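Local structure of aspartokinase (Synechocystis, 3L76) at residues A[356-361]-A[398-403]; A[382-387]-A[405-410]. The protein probably catalyses the ATP-dependent phosphorylation of L-aspartate to 4-phospho-L-aspartate, the entry step to lysine and threonine synthesis, and binds lysine and threonine in pockets involving its ACT domains. One frame throughout, in Å; residues are numbered along the deposited sequence.

Interaction 1: residues A[356-361]-A[398-403]; sequences AKIAIA and CVIDQR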
loop_
_atom_site.group_PDB
_atom_site.type_symbol
_atom_site.label_atom_id
_atom_site.label_comp_id
_atom_site.label_asym_id
_atom_site.label_seq_id
_atom_site.Cartn_x
_atom_site.Cartn_y
_atom_site.Cartn_z
ATOM N N ALA A 356 -30.365 -40.685 17.363
ATOM C CA ALA A 356 -30.158 -39.284 17.684
ATOM C C ALA A 356 -29.721 -38.601 16.410
ATOM O O ALA A 356 -29.173 -39.239 15.502
ATOM C CB ALA A 356 -29.108 -39.111 18.780
ATOM N N LYS A 357 -29.989 -37.307 16.329
ATOM C CA LYS A 357 -29.454 -36.496 15.248
ATOM C C LYS A 357 -28.305 -35.625 15.756
ATOM O O LYS A 357 -28.444 -34.913 16.759
ATOM C CB LYS A 357 -30.548 -35.628 14.645
ATOM C CG LYS A 357 -30.045 -34.797 13.492
ATOM C CD LYS A 357 -31.111 -33.841 12.953
ATOM C CE LYS A 357 -31.645 -32.923 14.047
ATOM N NZ LYS A 357 -32.439 -31.832 13.445
ATOM N N ILE A 358 -27.157 -35.713 15.098
ATOM C CA ILE A 358 -26.055 -34.805 15.403
ATOM C C ILE A 358 -25.710 -34.009 14.164
ATOM O O ILE A 358 -25.941 -34.460 13.044
ATOM C CB ILE A 358 -24.801 -35.522 15.921
ATOM C CG1 ILE A 358 -24.295 -36.511 14.877
ATOM C CG2 ILE A 358 -25.099 -36.234 17.220
ATOM C CD1 ILE A 358 -23.160 -37.355 15.378
ATOM N N ALA A 359 -25.167 -32.815 14.365
ATOM C CA ALA A 359 -24.781 -31.975 13.236
ATOM C C ALA A 359 -23.588 -31.102 13.548
ATOM O O ALA A 359 -23.307 -30.777 14.716
ATOM C CB ALA A 359 -25.940 -31.118 12.817
ATOM N N ILE A 360 -22.885 -30.722 12.494
ATOM C CA ILE A 360 -21.955 -29.607 12.579
ATOM C C ILE A 360 -22.559 -28.502 11.742
ATOM O O ILE A 360 -23.165 -28.751 10.700
ATOM C CB ILE A 360 -20.556 -29.977 12.092
ATOM C CG1 ILE A 360 -20.599 -30.395 10.608
ATOM C CG2 ILE A 360 -19.976 -31.071 12.983
ATOM C CD1 ILE A 360 -19.228 -30.738 10.039
ATOM N N ALA A 361 -22.426 -27.274 12.216
ATOM C CA ALA A 361 -23.047 -26.148 11.544
ATOM C C ALA A 361 -22.022 -25.036 11.417
ATOM O O ALA A 361 -21.196 -24.851 12.305
ATOM C CB ALA A 361 -24.251 -25.696 12.333
ATOM N N CYS A 398 -26.279 -35.974 10.658
ATOM C CA CYS A 398 -26.080 -37.411 10.666
ATOM C C CYS A 398 -27.050 -38.058 11.641
ATOM O O CYS A 398 -27.336 -37.513 12.710
ATOM C CB CYS A 398 -24.653 -37.759 11.077
ATOM S SG CYS A 398 -23.403 -37.469 9.829
ATOM N N VAL A 399 -27.575 -39.221 11.273
ATOM C CA VAL A 399 -28.397 -39.955 12.222
ATOM C C VAL A 399 -27.545 -41.078 12.753
ATOM O O VAL A 399 -26.852 -41.743 11.984
ATOM C CB VAL A 399 -29.697 -40.476 11.587
ATOM C CG1 VAL A 399 -30.498 -41.259 12.595
ATOM C CG2 VAL A 399 -30.508 -39.315 11.055
ATOM N N ILE A 400 -27.553 -41.254 14.070
ATOM C CA ILE A 400 -26.725 -42.283 14.704
ATOM C C ILE A 400 -27.487 -43.053 15.782
ATOM O O ILE A 400 -28.543 -42.630 16.262
ATOM C CB ILE A 400 -25.455 -41.693 15.366
ATOM C CG1 ILE A 400 -25.832 -40.618 16.378
ATOM C CG2 ILE A 400 -24.490 -41.112 14.330
ATOM C CD1 ILE A 400 -24.753 -40.383 17.402
ATOM N N ASP A 401 -26.950 -44.198 16.166
ATOM C CA ASP A 401 -27.497 -44.897 17.306
ATOM C C ASP A 401 -27.426 -43.993 18.537
ATOM O O ASP A 401 -26.349 -43.512 18.906
ATOM C CB ASP A 401 -26.719 -46.180 17.579
ATOM C CG ASP A 401 -27.468 -47.143 18.505
ATOM O OD1 ASP A 401 -27.890 -46.734 19.611
ATOM O OD2 ASP A 401 -27.615 -48.324 18.126
ATOM N N GLN A 402 -28.575 -43.789 19.177
ATOM C CA GLN A 402 -28.666 -42.978 20.389
ATOM C C GLN A 402 -27.576 -43.308 21.400
ATOM O O GLN A 402 -27.081 -42.429 22.097
ATOM C CB GLN A 402 -30.034 -43.145 21.048
ATOM C CG GLN A 402 -30.085 -42.689 22.503
ATOM C CD GLN A 402 -29.624 -41.256 22.680
ATOM O OE1 GLN A 402 -29.687 -40.451 21.750
ATOM N NE2 GLN A 402 -29.150 -40.931 23.876
ATOM N N ARG A 403 -27.197 -44.575 21.491
ATOM C CA ARG A 403 -26.169 -44.960 22.459
ATOM C C ARG A 403 -24.783 -44.380 22.151
ATOM O O ARG A 403 -23.918 -44.352 23.016
ATOM C CB ARG A 403 -26.085 -46.480 22.576
ATOM C CG ARG A 403 -27.239 -47.104 23.322
ATOM C CD ARG A 403 -27.215 -48.612 23.166
ATOM N NE ARG A 403 -27.313 -48.984 21.766
ATOM C CZ ARG A 403 -27.404 -50.231 21.338
ATOM N NH1 ARG A 403 -27.417 -51.222 22.213
ATOM N NH2 ARG A 403 -27.487 -50.473 20.037
#

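Interaction 2: residues A[382-387]-A[405-410]; sequences VGVNIE and ADRAIA. With THR (threonine), chain D.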
loop_
_atom_site.group_PDB
_atom_site.type_symbol
_atom_site.label_atom_id
_atom_site.label_comp_id
_atom_site.label_asym_id
_atom_site.label_seq_id
_atom_site.Cartn_x
_atom_site.Cartn_y
_atom_site.Cartn_z
ATOM N N VAL A 382 -13.895 -42.574 16.579
ATOM C CA VAL A 382 -14.421 -42.881 17.899
ATOM C C VAL A 382 -15.415 -44.068 17.843
ATOM O O VAL A 382 -16.143 -44.360 18.796
ATOM C CB VAL A 382 -14.963 -41.590 18.597
ATOM C CG1 VAL A 382 -16.414 -41.334 18.261
ATOM C CG2 VAL A 382 -14.742 -41.652 20.092
ATOM N N GLY A 383 -15.402 -44.764 16.710
ATOM C CA GLY A 383 -16.157 -45.982 16.532
ATOM C C GLY A 383 -17.655 -45.862 16.263
ATOM O O GLY A 383 -18.360 -46.852 16.346
ATOM N N VAL A 384 -18.170 -44.681 15.946
ATOM C CA VAL A 384 -19.615 -44.586 15.739
ATOM C C VAL A 384 -20.001 -44.635 14.264
ATOM O O VAL A 384 -19.449 -43.907 13.443
ATOM C CB VAL A 384 -20.301 -43.400 16.507
ATOM C CG1 VAL A 384 -19.360 -42.787 17.530
ATOM C CG2 VAL A 384 -20.846 -42.361 15.574
ATOM N N ASN A 385 -20.932 -45.535 13.952
ATOM C CA ASN A 385 -21.394 -45.747 12.595
ATOM C C ASN A 385 -22.425 -44.700 12.194
ATOM O O ASN A 385 -23.315 -44.370 12.973
ATOM C CB ASN A 385 -22.007 -47.152 12.453
ATOM C CG ASN A 385 -22.468 -47.442 11.033
ATOM O OD1 ASN A 385 -21.651 -47.626 10.136
ATOM N ND2 ASN A 385 -23.781 -47.455 10.822
ATOM N N ILE A 386 -22.311 -44.199 10.966
ATOM C CA ILE A 386 -23.262 -43.235 10.434
ATOM C C ILE A 386 -24.371 -43.958 9.664
ATOM O O ILE A 386 -24.105 -44.658 8.698
ATOM C CB ILE A 386 -22.565 -42.236 9.491
ATOM C CG1 ILE A 386 -21.351 -41.613 10.184
ATOM C CG2 ILE A 386 -23.576 -41.190 8.981
ATOM C CD1 ILE A 386 -20.468 -40.796 9.280
ATOM N N GLU A 387 -25.611 -43.757 10.085
ATOM C CA GLU A 387 -26.749 -44.440 9.496
ATOM C C GLU A 387 -27.329 -43.637 8.350
ATOM O O GLU A 387 -27.452 -44.132 7.242
ATOM C CB GLU A 387 -27.815 -44.727 10.555
ATOM C CG GLU A 387 -27.316 -45.624 11.665
ATOM C CD GLU A 387 -28.401 -46.057 12.635
ATOM O OE1 GLU A 387 -29.597 -45.857 12.334
ATOM O OE2 GLU A 387 -28.042 -46.596 13.706
ATOM N N ALA A 405 -24.268 -41.329 21.052
ATOM C CA ALA A 405 -24.379 -39.873 21.116
ATOM C C ALA A 405 -23.344 -39.173 22.004
ATOM O O ALA A 405 -22.766 -38.165 21.614
ATOM C CB ALA A 405 -25.795 -39.465 21.541
ATOM N N ASP A 406 -23.123 -39.685 23.209
ATOM C CA ASP A 406 -22.162 -39.047 24.127
ATOM C C ASP A 406 -20.772 -38.978 23.534
ATOM O O ASP A 406 -20.155 -37.918 23.565
ATOM C CB ASP A 406 -22.047 -39.781 25.466
ATOM C CG ASP A 406 -22.828 -39.118 26.574
ATOM O OD1 ASP A 406 -23.182 -39.829 27.538
ATOM O OD2 ASP A 406 -23.090 -37.901 26.483
ATOM N N ARG A 407 -20.273 -40.096 23.016
ATOM C CA ARG A 407 -18.905 -40.131 22.522
ATOM C C ARG A 407 -18.797 -39.394 21.200
ATOM O O ARG A 407 -17.746 -38.832 20.888
ATOM C CB ARG A 407 -18.325 -41.562 22.473
ATOM C CG ARG A 407 -18.973 -42.546 21.509
ATOM C CD ARG A 407 -18.737 -44.024 21.934
ATOM N NE ARG A 407 -17.536 -44.213 22.751
ATOM C CZ ARG A 407 -16.387 -44.727 22.311
ATOM N NH1 ARG A 407 -16.263 -45.132 21.054
ATOM N NH2 ARG A 407 -15.354 -44.841 23.135
ATOM N N ALA A 408 -19.899 -39.345 20.467
ATOM C CA ALA A 408 -19.928 -38.671 19.177
ATOM C C ALA A 408 -19.858 -37.144 19.333
ATOM O O ALA A 408 -19.107 -36.459 18.629
ATOM C CB ALA A 408 -21.172 -39.083 18.384
ATOM N N ILE A 409 -20.651 -36.619 20.266
ATOM C CA ILE A 409 -20.707 -35.180 20.556
ATOM C C ILE A 409 -19.410 -34.674 21.132
ATOM O O ILE A 409 -18.938 -33.586 20.805
ATOM C CB ILE A 409 -21.767 -34.861 21.609
ATOM C CG1 ILE A 409 -23.171 -35.026 21.027
ATOM C CG2 ILE A 409 -21.563 -33.426 22.176
ATOM C CD1 ILE A 409 -24.234 -35.120 22.101
ATOM N N ALA A 410 -18.849 -35.456 22.040
ATOM C CA ALA A 410 -17.605 -35.058 22.682
ATOM C C ALA A 410 -16.530 -34.987 21.625
ATOM O O ALA A 410 -15.728 -34.050 21.613
ATOM C CB ALA A 410 -17.201 -36.047 23.755
HETATM N N THR D . -21.972 -46.435 7.731
HETATM C CA THR D . -20.856 -45.930 6.934
HETATM C C THR D . -19.948 -45.080 7.806
HETATM O O THR D . -20.296 -44.769 8.961
HETATM C CB THR D . -21.322 -45.084 5.742
HETATM O OG1 THR D . -22.064 -43.950 6.222
HETATM C CG2 THR D . -22.187 -45.923 4.780
HETATM O OXT THR D . -18.855 -44.706 7.358
#

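Interaction 1: residues A[356-361]-A[398-403]
Ile358 and Ile400 meet diagonally between neighbouring strands, their side chains crossing at about a right angle with the two CD1 methyls 4.0 Å apart. Both have CG1 between the backbone N and the carbonyl carbon (chi1 60° and 56°), which leaves CG2 anti to the carbonyl carbon; the Ile358 CD1 methyl also lies near Ile400 CG2, and Ile400 CD1 near Ile358 CG2. Ile358 CG1 is in turn 4.0 Å from the CB of Cys398, its direct antiparallel neighbour. The backbone fixes this register: Ala356 and Ile400 form one antiparallel hydrogen-bonded pair, with Ile400 N 3.0 Å from Ala356 O, and Ile358 and Cys398 form the next, with Cys398 N 2.8 Å from Ile358 O. Ala356, Ile358, Cys398 and Ile400 share one face of the sheet.

These are the first and third strands of a βαββαβ ACT fold, and helix 371-381 covers the face, with Leu379 against Ile358 and Met375 against Cys398. Strand 263-267, from farther back in the chain, flanks 356-361 along its other edge.

Between the two hydrogen-bonded pairs, Lys357 and Val399 form a non-hydrogen-bonded pair and turn their side chains to the reverse face. Lys357 CG lies anti to the backbone N (chi1 -178°), and a bend at chi3 carries NZ away from Val399 to salt bridges with Asp300 and Glu565, two residues of a lysine pocket. Past the strand end, one of two deposited conformers of Gln402 brings OE1, hydrogen-bonded to Tyr266 OH, near Ala356 CB.

Interaction 2: residues A[382-387]-A[405-410]
Val384 CG1 lies 4.2 Å from Ala408 CB, the apolar touch between the segment 382-387 and the start of helix 405-415. Ile400 and Leu379 pack against both residues, so the contact continues the layer between helices and sheet. Nearby, Val382 CG2 sits over one face of the Arg407 guanidinium, offset toward its rim; two deposited conformers and an implausibly short approach of Arg407 NH1 to Val382 O make this placement doubtful. Gly383, at positive phi, is the C-prime residue of the Schellman motif that ends helix 371-381.

The side chain of Asn385, which follows Val384, faces the bound threonine. From CB, its CG stands anti to the backbone N (chi1 -178°), 3.5 Å from the threonine N. At the tip the amide divides its work: OD1 accepts from the threonine N at 2.7 Å, while ND2 donates to Asp454 OD1, an atom that is itself hydrogen-bonded to the ligand. The backbone of Ile386 adds a donor and an acceptor, its N 2.9 Å from the threonine O and its O 2.9 Å from the threonine N. Donors and acceptors are thus matched to the amino and carboxylate groups common to all amino acids, so these bonds alone would probably not select threonine by its side chain.

In the fold
Followed in the N-to-C direction, the chain runs along strand 348-361, through helix 371-381, then the loop 382-387, strands 388-391 and 395-401, and helix 405-415. Interaction 1 closes a 36-residue excursion by bringing 398-403 back beside 356-361; interaction 2 closes one of 17 residues by setting helix 405-415 against the loop. The four segments alternate, so the two closures cross rather than nest: 382-387 lies inside the first, and 405-410 beyond its end. Their centres are 8 Å apart, and a probable hydrogen bond from Glu387 N to Val399 O (3.0 Å) joins them directly. Together they join strands, both helices and the loop within one ACT domain, whose Asn385 and Ile386 share the bound threonine with another ACT domain.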